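Pre-mRNA-processing-splicing factor 8 (Cryptococcus neoformans var. grubii serotype A, PDB 6MX6) contains an intein, the segment crystallised here, which probably excises itself from the spliceosomal host protein and joins its flanking sequences. Local coordinates at residues S38-K43 with V158-S163; Q30-D35 with L164-D169; E48-R53 with E149-W154; C65-I70 with T102-V107. One frame throughout, in Å; residues are numbered along the deposited sequence.

Overall arrangement
All four contacts belong to one compact Hint (intein) fold built largely of antiparallel sheet. Contacts 1 and 3 lie about 24 Å apart, centre to centre, and join the same two strands, 38-49 and 152-159, at different ends. Contact 2 adjoins contact 1, its centre about 10 Å away, and Arg39 NE comes within 3.1 Å of Leu164 O between them. Contact 4 touches contact 3 through the backbone of Tyr52 and Cys65 and lies about 20 Å, centre to centre, from contact 2, across the middle of the chain. It carries Thr66 and His69, both hydrogen-bonded to Cys5 N, consistent with the amino-terminal splice site of an intein.

Contact 1: residues S38-K43 with V158-S163; sequences SRTASK and VVDKDS
Arg39 lays its aliphatic stem across Val159, its CB 3.6 Å from Val159 CG1, where strand 38-49 begins and its antiparallel partner 152-159 ends, in the Hint fold. A bend at chi2 (-74°) carries the guanidinium over to the type II' turn from Asp160 to Ser163. There, in a salt bridge, Arg39 NE donates to the syn side of Asp162 OD1 at 2.7 Å, and Arg39 NH2 adds weak bonds to both carboxylate oxygens; the two planes are inclined by 56°, and Lys161 CB covers one face of the guanidinium. The grip is tightened at Ser38 O, which accepts from Arg39 NH1 and from Lys161 NZ, at 3.1 Å, on opposite faces of its carbonyl plane. Asp160 acts as a side-chain extension of the strand pairing: its OD1 takes the Thr40 N-H at 2.6 Å from above the carboxylate plane, while Asp160 N returns a bond to Thr40 O. Regular pairing follows, with Ala41 and Val159 forming a non-hydrogen-bonded pair and Ser42 and Val158 a hydrogen-bonded one. Beyond it the chain of Lys43 covers Val158, and Val158 CG2 touches both Lys43 CB, at 3.6 Å, and Ser42 OG, at 3.2 Å.

Contact 2: residues Q30-D35 with L164-D169; sequences QLLGPD and LYLRYD
The backbones of Leu32-Gly33 and Tyr165 meet at a steep angle, the short strands 30-32 and 164-166 being inclined by 78° with their axes 5.8 Å apart at closest approach, and Leu32 O accepts a CA-H...O contact from Tyr165 CA at 3.3 Å. Gly33 brings the main chains close here, its CA 4.4 Å from Tyr165 CA. On one flank the Pro34 ring sits across Leu164 at about a right angle, presenting its CG and CD edge to Leu164 CB, with Pro34 CD 3.8 Å from that atom. Leu166 forks over the bend of the other chain: its CD1 lies 4.1 Å from Leu32 CG, and its CD2 reaches Pro34 CA at 4.0 Å. Its chi1 of -69°, with CG anti to the carbonyl carbon, turns the branched end toward the bend, where CD1 also lies 3.7 Å from Gly33 O. Leu31 takes a different neighbour, its CD1 touching the Tyr165 ring at CD2, 4.2 Å away. Leu13 bonds through its backbone to both Leu32 and Leu166, while Val159 packs on Leu31 and Tyr165 alike. This joins the carboxyl-terminal hairpin 164-166/172-174 to the edge strand 30-32, within the mostly beta Hint fold of inteins.

Contact 3: residues E48-R53 with E149-W154; sequences EERLYR and EEPTKW
Glu49 extends its side chain obliquely past the pyrrole nitrogen of Trp154. From CB, chi1 of 66° sets CG between the backbone N and the carbonyl carbon, and from there the chain extends past the ring: CG is 3.6 Å from Trp154 NE1, CD passes at a similar distance, and OE2 ends 3.1 Å from the same nitrogen. The resulting N-H...O bond is weak, bent to 124°, with the carboxylate standing almost perpendicular to the indole plane. The other oxygen, OE1, packs against the ring of His67. The backbone of Glu49 forms an antiparallel hydrogen-bonded pair with Thr152, and Glu48 faces Lys153 in the adjoining non-hydrogen-bonded pair. Leu51 crosses Trp154 at about a right angle, its two methyls divided: CD1 presses on Thr152 OG1 at 3.2 Å, and CD2 meets Trp154 CD1 at 4.0 Å. Where the strands part, one water accepts from Leu51 N and from Thr152 OG1 and donates to Glu150 O at 2.8 Å, filling in for direct pairing. Thr152 OG1 is bonded to Gln7 NE2 as well. Arg50 lays one face of its guanidinium over Glu149 O, though its NE bonds to Glu148 O. The main-chain pair and the bridging water supply the well-formed polar bonds, while the bent indole-carboxylate bond probably adds only modest directional strength.

Contact 4: residues C65-I70 with T102-V107; sequences CTHNHI and TVDDFV
The stretch Thr66 to His69 reads as the TxxH motif of intein block B, folded as a type I turn, and it packs on the start of helix 103-108. Val103 is the wedge: its CB lies 3.4 Å from His67 O, and its CG2 touches Cys65 SG at 3.6 Å. Three bonds tie the turn to the helix start. Val103 N donates to His69 O at 2.9 Å, nearly along the C=O axis, and Asp104 N gives a weak bond to His67 O. In the third, His67 ND1 donates to Asp104 OD2 at 2.7 Å, almost straight at 169°, on the syn side of the carboxylate; the oxygen lies in the imidazole plane, although ring and carboxylate are twisted by 40°. The two side chains run side by side, and chi1 of 66° on His67 places the ring beside Asp104. A helix amino terminus next to that carboxylate may help to stabilise its negative charge. Thr102 closes the helix start as N-cap, its OG1 accepting from Asp105 N at 3.2 Å, while its CA offers a CA-H...O contact to His69 O. His69 ND1 and Thr66 OG1 bond to Cys5 N, as expected near the amino-terminal splice site. Helix 103-108 packs on this turn and on strands 52-56 and 139-147, Tyr52 and Ile145 both touching Val103 and Val107.

Contact 1: residues S38-K43 with V158-S163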
loop_
_atom_site.group_PDB
_atom_site.type_symbol
_atom_site.label_atom_id
_atom_site.label_comp_id
_atom_site.label_asym_id
_atom_site.label_seq_id
_atom_site.Cartn_x
_atom_site.Cartn_y
_atom_site.Cartn_z
ATOM N N SER A 38 2.780 10.522 13.736
ATOM C CA SER A 38 2.919 11.248 12.485
ATOM C C SER A 38 3.975 10.624 11.580
ATOM O O SER A 38 4.883 9.914 12.019
ATOM C CB SER A 38 3.282 12.708 12.750
ATOM O OG SER A 38 2.115 13.483 12.922
ATOM N N ARG A 39 3.836 10.909 10.288
ATOM C CA ARG A 39 4.808 10.544 9.268
ATOM C C ARG A 39 4.952 11.732 8.334
ATOM O O ARG A 39 3.958 12.347 7.955
ATOM C CB ARG A 39 4.367 9.308 8.465
ATOM C CG ARG A 39 4.216 8.037 9.269
ATOM C CD ARG A 39 5.563 7.456 9.650
ATOM N NE ARG A 39 5.420 6.130 10.240
ATOM C CZ ARG A 39 4.957 5.901 11.464
ATOM N NH1 ARG A 39 4.591 6.916 12.237
ATOM N NH2 ARG A 39 4.855 4.657 11.912
ATOM N N THR A 40 6.181 12.075 7.979
ATOM C CA THR A 40 6.423 13.185 7.070
ATOM C C THR A 40 6.667 12.639 5.670
ATOM O O THR A 40 7.449 11.701 5.494
ATOM C CB THR A 40 7.617 14.027 7.529
ATOM O OG1 THR A 40 7.310 14.635 8.788
ATOM C CG2 THR A 40 7.905 15.123 6.519
ATOM N N ALA A 41 5.988 13.218 4.688
ATOM C CA ALA A 41 6.157 12.847 3.291
ATOM C C ALA A 41 7.125 13.802 2.607
ATOM O O ALA A 41 7.152 15.002 2.892
ATOM C CB ALA A 41 4.813 12.854 2.558
ATOM N N SER A 42 7.924 13.256 1.691
ATOM C CA SER A 42 8.839 14.076 0.909
ATOM C C SER A 42 9.062 13.426 -0.447
ATOM O O SER A 42 8.622 12.303 -0.703
ATOM C CB SER A 42 10.175 14.286 1.634
ATOM O OG SER A 42 10.811 13.058 1.928
ATOM N N LYS A 43 9.751 14.159 -1.322
ATOM C CA LYS A 43 10.176 13.636 -2.622
ATOM C C LYS A 43 8.970 13.220 -3.470
ATOM O O LYS A 43 8.901 12.110 -3.992
ATOM C CB LYS A 43 11.140 12.460 -2.450
ATOM C CG LYS A 43 12.466 12.775 -1.772
ATOM C CD LYS A 43 13.407 11.571 -1.870
ATOM C CE LYS A 43 14.728 11.812 -1.145
ATOM N NZ LYS A 43 14.903 10.925 0.051
ATOM N N VAL A 158 8.320 9.509 -0.462
ATOM C CA VAL A 158 8.927 8.764 0.629
ATOM C C VAL A 158 8.309 9.256 1.925
ATOM O O VAL A 158 7.805 10.381 2.023
ATOM C CB VAL A 158 10.466 8.884 0.670
ATOM C CG1 VAL A 158 11.098 7.924 -0.330
ATOM C CG2 VAL A 158 10.893 10.295 0.404
ATOM N N VAL A 159 8.332 8.384 2.919
ATOM C CA VAL A 159 7.799 8.658 4.240
ATOM C C VAL A 159 8.890 8.310 5.242
ATOM O O VAL A 159 9.600 7.317 5.070
ATOM C CB VAL A 159 6.508 7.842 4.489
ATOM C CG1 VAL A 159 6.259 7.634 5.965
ATOM C CG2 VAL A 159 5.319 8.523 3.834
ATOM N N ASP A 160 9.040 9.138 6.274
ATOM C CA ASP A 160 10.096 8.945 7.259
ATOM C C ASP A 160 9.716 7.820 8.223
ATOM O O ASP A 160 8.732 7.100 8.023
ATOM C CB ASP A 160 10.380 10.255 7.994
ATOM C CG ASP A 160 9.233 10.686 8.897
ATOM O OD1 ASP A 160 8.059 10.416 8.559
ATOM O OD2 ASP A 160 9.507 11.307 9.946
ATOM N N LYS A 161 10.511 7.663 9.282
ATOM C CA LYS A 161 10.291 6.678 10.354
ATOM C C LYS A 161 10.281 5.290 9.717
ATOM O O LYS A 161 11.207 4.975 8.951
ATOM C CB LYS A 161 9.044 7.050 11.150
ATOM C CG LYS A 161 9.155 8.359 11.927
ATOM C CD LYS A 161 7.926 8.593 12.795
ATOM C CE LYS A 161 8.070 9.849 13.642
ATOM N NZ LYS A 161 6.818 10.162 14.386
ATOM N N ASP A 162 9.288 4.441 9.994
ATOM C CA ASP A 162 9.265 3.070 9.490
ATOM C C ASP A 162 8.825 2.966 8.033
ATOM O O ASP A 162 8.730 1.846 7.518
ATOM C CB ASP A 162 8.349 2.200 10.355
ATOM C CG ASP A 162 6.926 2.733 10.429
ATOM O OD1 ASP A 162 6.632 3.778 9.809
ATOM O OD2 ASP A 162 6.094 2.109 11.123
ATOM N N SER A 163 8.546 4.096 7.378
ATOM C CA SER A 163 8.109 4.169 5.985
ATOM C C SER A 163 6.698 3.622 5.777
ATOM O O SER A 163 6.323 3.294 4.648
ATOM C CB SER A 163 9.092 3.456 5.046
ATOM O OG SER A 163 10.352 4.109 5.019
#

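Contact 2: residues Q30-D35 with L164-D169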
loop_
_atom_site.group_PDB
_atom_site.type_symbol
_atom_site.label_atom_id
_atom_site.label_comp_id
_atom_site.label_asym_id
_atom_site.label_seq_id
_atom_site.Cartn_x
_atom_site.Cartn_y
_atom_site.Cartn_z
ATOM N N GLN A 30 1.938 15.848 6.682
ATOM C CA GLN A 30 1.885 14.894 7.779
ATOM C C GLN A 30 0.808 13.852 7.487
ATOM O O GLN A 30 -0.357 14.202 7.271
ATOM C CB GLN A 30 1.610 15.612 9.100
ATOM C CG GLN A 30 2.697 16.623 9.488
ATOM C CD GLN A 30 4.051 15.970 9.703
ATOM O OE1 GLN A 30 4.284 15.328 10.726
ATOM N NE2 GLN A 30 4.952 16.129 8.732
ATOM N N LEU A 31 1.209 12.587 7.468
ATOM C CA LEU A 31 0.344 11.431 7.278
ATOM C C LEU A 31 0.268 10.616 8.561
ATOM O O LEU A 31 1.069 10.779 9.484
ATOM C CB LEU A 31 0.866 10.542 6.146
ATOM C CG LEU A 31 1.040 11.226 4.799
ATOM C CD1 LEU A 31 1.611 10.219 3.817
ATOM C CD2 LEU A 31 -0.291 11.770 4.320
ATOM N N LEU A 32 -0.682 9.691 8.590
ATOM C CA LEU A 32 -0.918 8.879 9.773
ATOM C C LEU A 32 -0.168 7.554 9.656
ATOM O O LEU A 32 -0.338 6.820 8.674
ATOM C CB LEU A 32 -2.415 8.654 9.952
ATOM C CG LEU A 32 -2.828 7.952 11.241
ATOM C CD1 LEU A 32 -2.151 8.604 12.436
ATOM C CD2 LEU A 32 -4.335 7.998 11.363
ATOM N N GLY A 33 0.657 7.252 10.662
ATOM C CA GLY A 33 1.345 5.983 10.754
ATOM C C GLY A 33 0.481 4.907 11.380
ATOM O O GLY A 33 -0.565 5.168 11.988
ATOM N N PRO A 34 0.926 3.657 11.240
ATOM C CA PRO A 34 0.118 2.534 11.751
ATOM C C PRO A 34 -0.000 2.506 13.265
ATOM O O PRO A 34 -1.001 1.991 13.781
ATOM C CB PRO A 34 0.862 1.302 11.216
ATOM C CG PRO A 34 2.262 1.775 10.987
ATOM C CD PRO A 34 2.143 3.204 10.552
ATOM N N ASP A 35 0.986 3.036 13.993
ATOM C CA ASP A 35 0.926 3.135 15.448
ATOM C C ASP A 35 0.169 4.364 15.933
ATOM O O ASP A 35 0.026 4.543 17.148
ATOM C CB ASP A 35 2.344 3.149 16.029
ATOM C CG ASP A 35 3.207 4.258 15.446
ATOM O OD1 ASP A 35 2.693 5.073 14.647
ATOM O OD2 ASP A 35 4.405 4.323 15.793
ATOM N N LEU A 164 5.898 3.535 6.836
ATOM C CA LEU A 164 4.537 3.024 6.765
ATOM C C LEU A 164 3.529 4.144 7.011
ATOM O O LEU A 164 3.767 5.047 7.818
ATOM C CB LEU A 164 4.328 1.904 7.784
ATOM C CG LEU A 164 5.326 0.751 7.732
ATOM C CD1 LEU A 164 4.958 -0.301 8.755
ATOM C CD2 LEU A 164 5.380 0.152 6.332
ATOM N N TYR A 165 2.402 4.076 6.310
ATOM C CA TYR A 165 1.329 5.052 6.447
ATOM C C TYR A 165 0.020 4.339 6.138
ATOM O O TYR A 165 0.010 3.169 5.748
ATOM C CB TYR A 165 1.543 6.268 5.536
ATOM C CG TYR A 165 1.638 5.915 4.064
ATOM C CD1 TYR A 165 2.782 5.326 3.542
ATOM C CD2 TYR A 165 0.578 6.169 3.201
ATOM C CE1 TYR A 165 2.862 4.991 2.208
ATOM C CE2 TYR A 165 0.656 5.847 1.865
ATOM C CZ TYR A 165 1.792 5.255 1.374
ATOM O OH TYR A 165 1.869 4.927 0.038
ATOM N N LEU A 166 -1.092 5.044 6.319
ATOM C CA LEU A 166 -2.402 4.408 6.290
ATOM C C LEU A 166 -3.243 4.880 5.115
ATOM O O LEU A 166 -3.349 6.087 4.858
ATOM C CB LEU A 166 -3.157 4.670 7.592
ATOM C CG LEU A 166 -2.592 3.969 8.827
ATOM C CD1 LEU A 166 -3.539 4.155 10.005
ATOM C CD2 LEU A 166 -2.315 2.493 8.564
ATOM N N ARG A 167 -3.861 3.921 4.425
ATOM C CA ARG A 167 -4.997 4.203 3.561
ATOM C C ARG A 167 -6.200 4.590 4.419
ATOM O O ARG A 167 -6.228 4.359 5.629
ATOM C CB ARG A 167 -5.326 2.976 2.697
ATOM C CG ARG A 167 -6.054 3.280 1.381
ATOM C CD ARG A 167 -6.087 2.066 0.448
ATOM N NE ARG A 167 -7.035 1.044 0.898
ATOM C CZ ARG A 167 -7.425 0.014 0.155
ATOM N NH1 ARG A 167 -6.934 -0.143 -1.068
ATOM N NH2 ARG A 167 -8.292 -0.872 0.636
ATOM N N TYR A 168 -7.207 5.184 3.775
ATOM C CA TYR A 168 -8.362 5.704 4.502
ATOM C C TYR A 168 -9.088 4.613 5.294
ATOM O O TYR A 168 -9.719 4.909 6.317
ATOM C CB TYR A 168 -9.323 6.386 3.527
ATOM C CG TYR A 168 -10.204 5.387 2.815
ATOM C CD1 TYR A 168 -9.710 4.622 1.764
ATOM C CD2 TYR A 168 -11.515 5.183 3.215
ATOM C CE1 TYR A 168 -10.511 3.691 1.123
ATOM C CE2 TYR A 168 -12.321 4.259 2.582
ATOM C CZ TYR A 168 -11.818 3.515 1.542
ATOM O OH TYR A 168 -12.635 2.594 0.921
ATOM N N ASP A 169 -9.020 3.357 4.845
ATOM C CA ASP A 169 -9.608 2.224 5.548
ATOM C C ASP A 169 -8.596 1.495 6.424
ATOM O O ASP A 169 -8.809 0.326 6.765
ATOM C CB ASP A 169 -10.246 1.241 4.556
ATOM C CG ASP A 169 -9.231 0.626 3.598
ATOM O OD1 ASP A 169 -8.058 1.054 3.595
ATOM O OD2 ASP A 169 -9.604 -0.298 2.845
#

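Contact 3: residues E48-R53 with E149-W154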
loop_
_atom_site.group_PDB
_atom_site.type_symbol
_atom_site.label_atom_id
_atom_site.label_comp_id
_atom_site.label_asym_id
_atom_site.label_seq_id
_atom_site.Cartn_x
_atom_site.Cartn_y
_atom_site.Cartn_z
ATOM N N GLU A 48 3.123 7.989 -15.241
ATOM C CA GLU A 48 1.991 7.333 -15.883
ATOM C C GLU A 48 2.456 6.010 -16.467
ATOM O O GLU A 48 3.395 5.992 -17.266
ATOM C CB GLU A 48 1.397 8.215 -16.984
ATOM C CG GLU A 48 0.244 7.563 -17.713
ATOM C CD GLU A 48 -0.596 8.550 -18.500
ATOM O OE1 GLU A 48 -0.288 9.761 -18.475
ATOM O OE2 GLU A 48 -1.573 8.108 -19.142
ATOM N N GLU A 49 1.801 4.914 -16.087
ATOM C CA GLU A 49 2.210 3.621 -16.628
ATOM C C GLU A 49 1.132 2.592 -16.333
ATOM O O GLU A 49 0.180 2.854 -15.596
ATOM C CB GLU A 49 3.557 3.161 -16.057
ATOM C CG GLU A 49 3.542 2.868 -14.574
ATOM C CD GLU A 49 4.942 2.776 -13.995
ATOM O OE1 GLU A 49 5.309 1.698 -13.469
ATOM O OE2 GLU A 49 5.678 3.782 -14.078
ATOM N N ARG A 50 1.291 1.413 -16.932
ATOM C CA ARG A 50 0.398 0.303 -16.621
ATOM C C ARG A 50 0.666 -0.184 -15.206
ATOM O O ARG A 50 1.771 -0.636 -14.898
ATOM C CB ARG A 50 0.589 -0.829 -17.629
ATOM C CG ARG A 50 0.060 -0.466 -18.999
ATOM C CD ARG A 50 0.514 -1.455 -20.048
ATOM N NE ARG A 50 -0.226 -2.714 -19.947
ATOM C CZ ARG A 50 -0.111 -3.717 -20.811
ATOM N NH1 ARG A 50 0.698 -3.609 -21.853
ATOM N NH2 ARG A 50 -0.826 -4.821 -20.641
ATOM N N LEU A 51 -0.349 -0.112 -14.351
ATOM C CA LEU A 51 -0.207 -0.458 -12.945
ATOM C C LEU A 51 -0.714 -1.874 -12.693
ATOM O O LEU A 51 -1.335 -2.506 -13.548
ATOM C CB LEU A 51 -0.970 0.545 -12.076
ATOM C CG LEU A 51 -0.586 2.008 -12.311
ATOM C CD1 LEU A 51 -1.425 2.934 -11.420
ATOM C CD2 LEU A 51 0.892 2.182 -12.027
ATOM N N TYR A 52 -0.453 -2.364 -11.489
ATOM C CA TYR A 52 -0.983 -3.638 -11.035
ATOM C C TYR A 52 -2.175 -3.377 -10.133
ATOM O O TYR A 52 -2.105 -2.519 -9.250
ATOM C CB TYR A 52 0.071 -4.435 -10.272
ATOM C CG TYR A 52 1.028 -5.104 -11.209
ATOM C CD1 TYR A 52 2.120 -4.418 -11.723
ATOM C CD2 TYR A 52 0.814 -6.401 -11.618
ATOM C CE1 TYR A 52 2.990 -5.030 -12.607
ATOM C CE2 TYR A 52 1.672 -7.024 -12.498
ATOM C CZ TYR A 52 2.758 -6.339 -12.985
ATOM O OH TYR A 52 3.597 -6.977 -13.859
ATOM N N ARG A 53 -3.256 -4.121 -10.363
ATOM C CA ARG A 53 -4.452 -4.069 -9.528
ATOM C C ARG A 53 -4.458 -5.281 -8.605
ATOM O O ARG A 53 -4.399 -6.426 -9.074
ATOM C CB ARG A 53 -5.718 -4.042 -10.389
ATOM C CG ARG A 53 -7.018 -4.033 -9.567
ATOM C CD ARG A 53 -8.254 -3.894 -10.442
ATOM N NE ARG A 53 -8.192 -2.646 -11.194
ATOM C CZ ARG A 53 -8.658 -1.484 -10.751
ATOM N NH1 ARG A 53 -9.269 -1.413 -9.571
ATOM N NH2 ARG A 53 -8.526 -0.388 -11.497
ATOM N N GLU A 149 -4.310 -3.159 -18.437
ATOM C CA GLU A 149 -4.003 -3.153 -19.860
ATOM C C GLU A 149 -3.776 -1.762 -20.437
ATOM O O GLU A 149 -3.369 -1.657 -21.598
ATOM C CB GLU A 149 -5.113 -3.841 -20.648
ATOM C CG GLU A 149 -6.420 -3.111 -20.614
ATOM C CD GLU A 149 -7.478 -3.852 -21.389
ATOM O OE1 GLU A 149 -7.265 -4.117 -22.599
ATOM O OE2 GLU A 149 -8.506 -4.196 -20.771
ATOM N N GLU A 150 -4.027 -0.704 -19.673
ATOM C CA GLU A 150 -3.782 0.653 -20.147
ATOM C C GLU A 150 -3.110 1.458 -19.054
ATOM O O GLU A 150 -3.355 1.223 -17.862
ATOM C CB GLU A 150 -5.089 1.345 -20.576
ATOM C CG GLU A 150 -5.717 0.764 -21.839
ATOM C CD GLU A 150 -5.087 1.269 -23.146
ATOM O OE1 GLU A 150 -3.953 1.808 -23.139
ATOM O OE2 GLU A 150 -5.738 1.113 -24.201
ATOM N N PRO A 151 -2.258 2.425 -19.417
ATOM C CA PRO A 151 -1.544 3.211 -18.410
ATOM C C PRO A 151 -2.462 4.173 -17.680
ATOM O O PRO A 151 -3.433 4.688 -18.240
ATOM C CB PRO A 151 -0.500 3.988 -19.223
ATOM C CG PRO A 151 -0.549 3.434 -20.601
ATOM C CD PRO A 151 -1.901 2.832 -20.788
ATOM N N THR A 152 -2.124 4.440 -16.421
ATOM C CA THR A 152 -2.841 5.432 -15.638
ATOM C C THR A 152 -1.834 6.205 -14.797
ATOM O O THR A 152 -0.696 5.773 -14.595
ATOM C CB THR A 152 -3.928 4.805 -14.739
ATOM O OG1 THR A 152 -3.328 3.911 -13.799
ATOM C CG2 THR A 152 -4.960 4.030 -15.572
ATOM N N LYS A 153 -2.272 7.369 -14.314
ATOM C CA LYS A 153 -1.383 8.249 -13.576
ATOM C C LYS A 153 -1.202 7.760 -12.151
ATOM O O LYS A 153 -2.146 7.277 -11.516
ATOM C CB LYS A 153 -1.933 9.679 -13.559
ATOM C CG LYS A 153 -1.917 10.337 -14.917
ATOM C CD LYS A 153 -2.516 11.748 -14.857
ATOM C CE LYS A 153 -2.454 12.415 -16.223
ATOM N NZ LYS A 153 -2.687 13.884 -16.144
ATOM N N TRP A 154 0.016 7.904 -11.651
ATOM C CA TRP A 154 0.372 7.527 -10.298
ATOM C C TRP A 154 1.182 8.646 -9.656
ATOM O O TRP A 154 1.797 9.478 -10.341
ATOM C CB TRP A 154 1.191 6.222 -10.266
ATOM C CG TRP A 154 2.456 6.255 -11.093
ATOM C CD1 TRP A 154 2.606 5.793 -12.365
ATOM C CD2 TRP A 154 3.743 6.772 -10.703
ATOM N NE1 TRP A 154 3.903 5.974 -12.790
ATOM C CE2 TRP A 154 4.619 6.572 -11.789
ATOM C CE3 TRP A 154 4.236 7.380 -9.546
ATOM C CZ2 TRP A 154 5.961 6.965 -11.752
ATOM C CZ3 TRP A 154 5.568 7.762 -9.509
ATOM C CH2 TRP A 154 6.414 7.555 -10.603
HETATM O O HOH W 1 -2.968 1.168 -15.111
#

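Contact 4: residues C65-I70 with T102-V107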
loop_
_atom_site.group_PDB
_atom_site.type_symbol
_atom_site.label_atom_id
_atom_site.label_comp_id
_atom_site.label_asym_id
_atom_site.label_seq_id
_atom_site.Cartn_x
_atom_site.Cartn_y
_atom_site.Cartn_z
ATOM N N CYS A 65 -1.170 -0.049 -7.965
ATOM C CA CYS A 65 0.158 0.493 -7.690
ATOM C C CYS A 65 1.187 0.038 -8.721
ATOM O O CYS A 65 0.952 -0.868 -9.517
ATOM C CB CYS A 65 0.585 0.120 -6.277
ATOM S SG CYS A 65 0.735 -1.659 -6.042
ATOM N N THR A 66 2.353 0.679 -8.695
ATOM C CA THR A 66 3.376 0.382 -9.690
ATOM C C THR A 66 4.051 -0.957 -9.419
ATOM O O THR A 66 4.000 -1.506 -8.313
ATOM C CB THR A 66 4.463 1.464 -9.724
ATOM O OG1 THR A 66 5.005 1.613 -8.406
ATOM C CG2 THR A 66 3.900 2.773 -10.214
ATOM N N HIS A 67 4.742 -1.456 -10.451
ATOM C CA HIS A 67 5.414 -2.746 -10.349
ATOM C C HIS A 67 6.511 -2.740 -9.290
ATOM O O HIS A 67 6.815 -3.786 -8.713
ATOM C CB HIS A 67 6.002 -3.141 -11.707
ATOM C CG HIS A 67 7.111 -2.246 -12.165
ATOM N ND1 HIS A 67 8.441 -2.594 -12.050
ATOM C CD2 HIS A 67 7.092 -1.013 -12.727
ATOM C CE1 HIS A 67 9.192 -1.616 -12.524
ATOM N NE2 HIS A 67 8.398 -0.645 -12.941
ATOM N N ASN A 68 7.122 -1.590 -9.019
ATOM C CA ASN A 68 8.183 -1.543 -8.019
ATOM C C ASN A 68 7.681 -1.114 -6.650
ATOM O O ASN A 68 8.485 -0.972 -5.721
ATOM C CB ASN A 68 9.319 -0.608 -8.472
ATOM C CG ASN A 68 8.843 0.791 -8.772
ATOM O OD1 ASN A 68 7.700 1.001 -9.165
ATOM N ND2 ASN A 68 9.728 1.766 -8.600
ATOM N N HIS A 69 6.377 -0.910 -6.501
ATOM C CA HIS A 69 5.836 -0.548 -5.203
ATOM C C HIS A 69 6.065 -1.675 -4.202
ATOM O O HIS A 69 6.015 -2.856 -4.549
ATOM C CB HIS A 69 4.354 -0.241 -5.328
ATOM C CG HIS A 69 3.740 0.251 -4.063
ATOM N ND1 HIS A 69 4.005 1.498 -3.545
ATOM C CD2 HIS A 69 2.885 -0.345 -3.199
ATOM C CE1 HIS A 69 3.335 1.653 -2.418
ATOM N NE2 HIS A 69 2.642 0.551 -2.190
ATOM N N ILE A 70 6.349 -1.307 -2.959
ATOM C CA ILE A 70 6.647 -2.278 -1.910
ATOM C C ILE A 70 5.372 -2.539 -1.124
ATOM O O ILE A 70 4.754 -1.604 -0.611
ATOM C CB ILE A 70 7.762 -1.772 -0.981
ATOM C CG1 ILE A 70 9.057 -1.559 -1.767
ATOM C CG2 ILE A 70 7.970 -2.746 0.168
ATOM C CD1 ILE A 70 10.099 -0.771 -1.001
ATOM N N THR A 102 8.377 -6.362 -3.067
ATOM C CA THR A 102 7.913 -5.554 -4.183
ATOM C C THR A 102 6.815 -6.292 -4.937
ATOM O O THR A 102 6.731 -7.524 -4.913
ATOM C CB THR A 102 9.057 -5.212 -5.140
ATOM O OG1 THR A 102 9.497 -6.399 -5.815
ATOM C CG2 THR A 102 10.221 -4.560 -4.388
ATOM N N VAL A 103 5.960 -5.514 -5.607
ATOM C CA VAL A 103 4.911 -6.097 -6.436
ATOM C C VAL A 103 5.512 -7.019 -7.494
ATOM O O VAL A 103 4.975 -8.093 -7.766
ATOM C CB VAL A 103 4.039 -4.984 -7.058
ATOM C CG1 VAL A 103 3.225 -5.521 -8.213
ATOM C CG2 VAL A 103 3.121 -4.346 -6.000
ATOM N N ASP A 104 6.648 -6.635 -8.090
ATOM C CA ASP A 104 7.264 -7.481 -9.120
ATOM C C ASP A 104 7.598 -8.870 -8.575
ATOM O O ASP A 104 7.256 -9.906 -9.180
ATOM C CB ASP A 104 8.533 -6.814 -9.654
ATOM C CG ASP A 104 8.284 -5.961 -10.879
ATOM O OD1 ASP A 104 7.256 -6.170 -11.569
ATOM O OD2 ASP A 104 9.126 -5.074 -11.149
ATOM N N ASP A 105 8.259 -8.900 -7.414
ATOM C CA ASP A 105 8.692 -10.158 -6.823
ATOM C C ASP A 105 7.504 -10.985 -6.363
ATOM O O ASP A 105 7.506 -12.213 -6.503
ATOM C CB ASP A 105 9.641 -9.892 -5.655
ATOM C CG ASP A 105 11.015 -9.408 -6.110
ATOM O OD1 ASP A 105 11.424 -9.730 -7.245
ATOM O OD2 ASP A 105 11.696 -8.721 -5.318
ATOM N N PHE A 106 6.480 -10.329 -5.811
ATOM C CA PHE A 106 5.294 -11.046 -5.361
ATOM C C PHE A 106 4.543 -11.652 -6.537
ATOM O O PHE A 106 4.127 -12.814 -6.492
ATOM C CB PHE A 106 4.386 -10.103 -4.577
ATOM C CG PHE A 106 3.174 -10.775 -4.014
ATOM C CD1 PHE A 106 3.251 -11.480 -2.824
ATOM C CD2 PHE A 106 1.959 -10.705 -4.676
ATOM C CE1 PHE A 106 2.135 -12.093 -2.296
ATOM C CE2 PHE A 106 0.843 -11.327 -4.156
ATOM C CZ PHE A 106 0.934 -12.022 -2.965
ATOM N N VAL A 107 4.372 -10.869 -7.605
ATOM C CA VAL A 107 3.697 -11.339 -8.811
ATOM C C VAL A 107 4.377 -12.589 -9.348
ATOM O O VAL A 107 3.713 -13.526 -9.819
ATOM C CB VAL A 107 3.677 -10.211 -9.864
ATOM C CG1 VAL A 107 3.592 -10.776 -11.276
ATOM C CG2 VAL A 107 2.537 -9.257 -9.599
#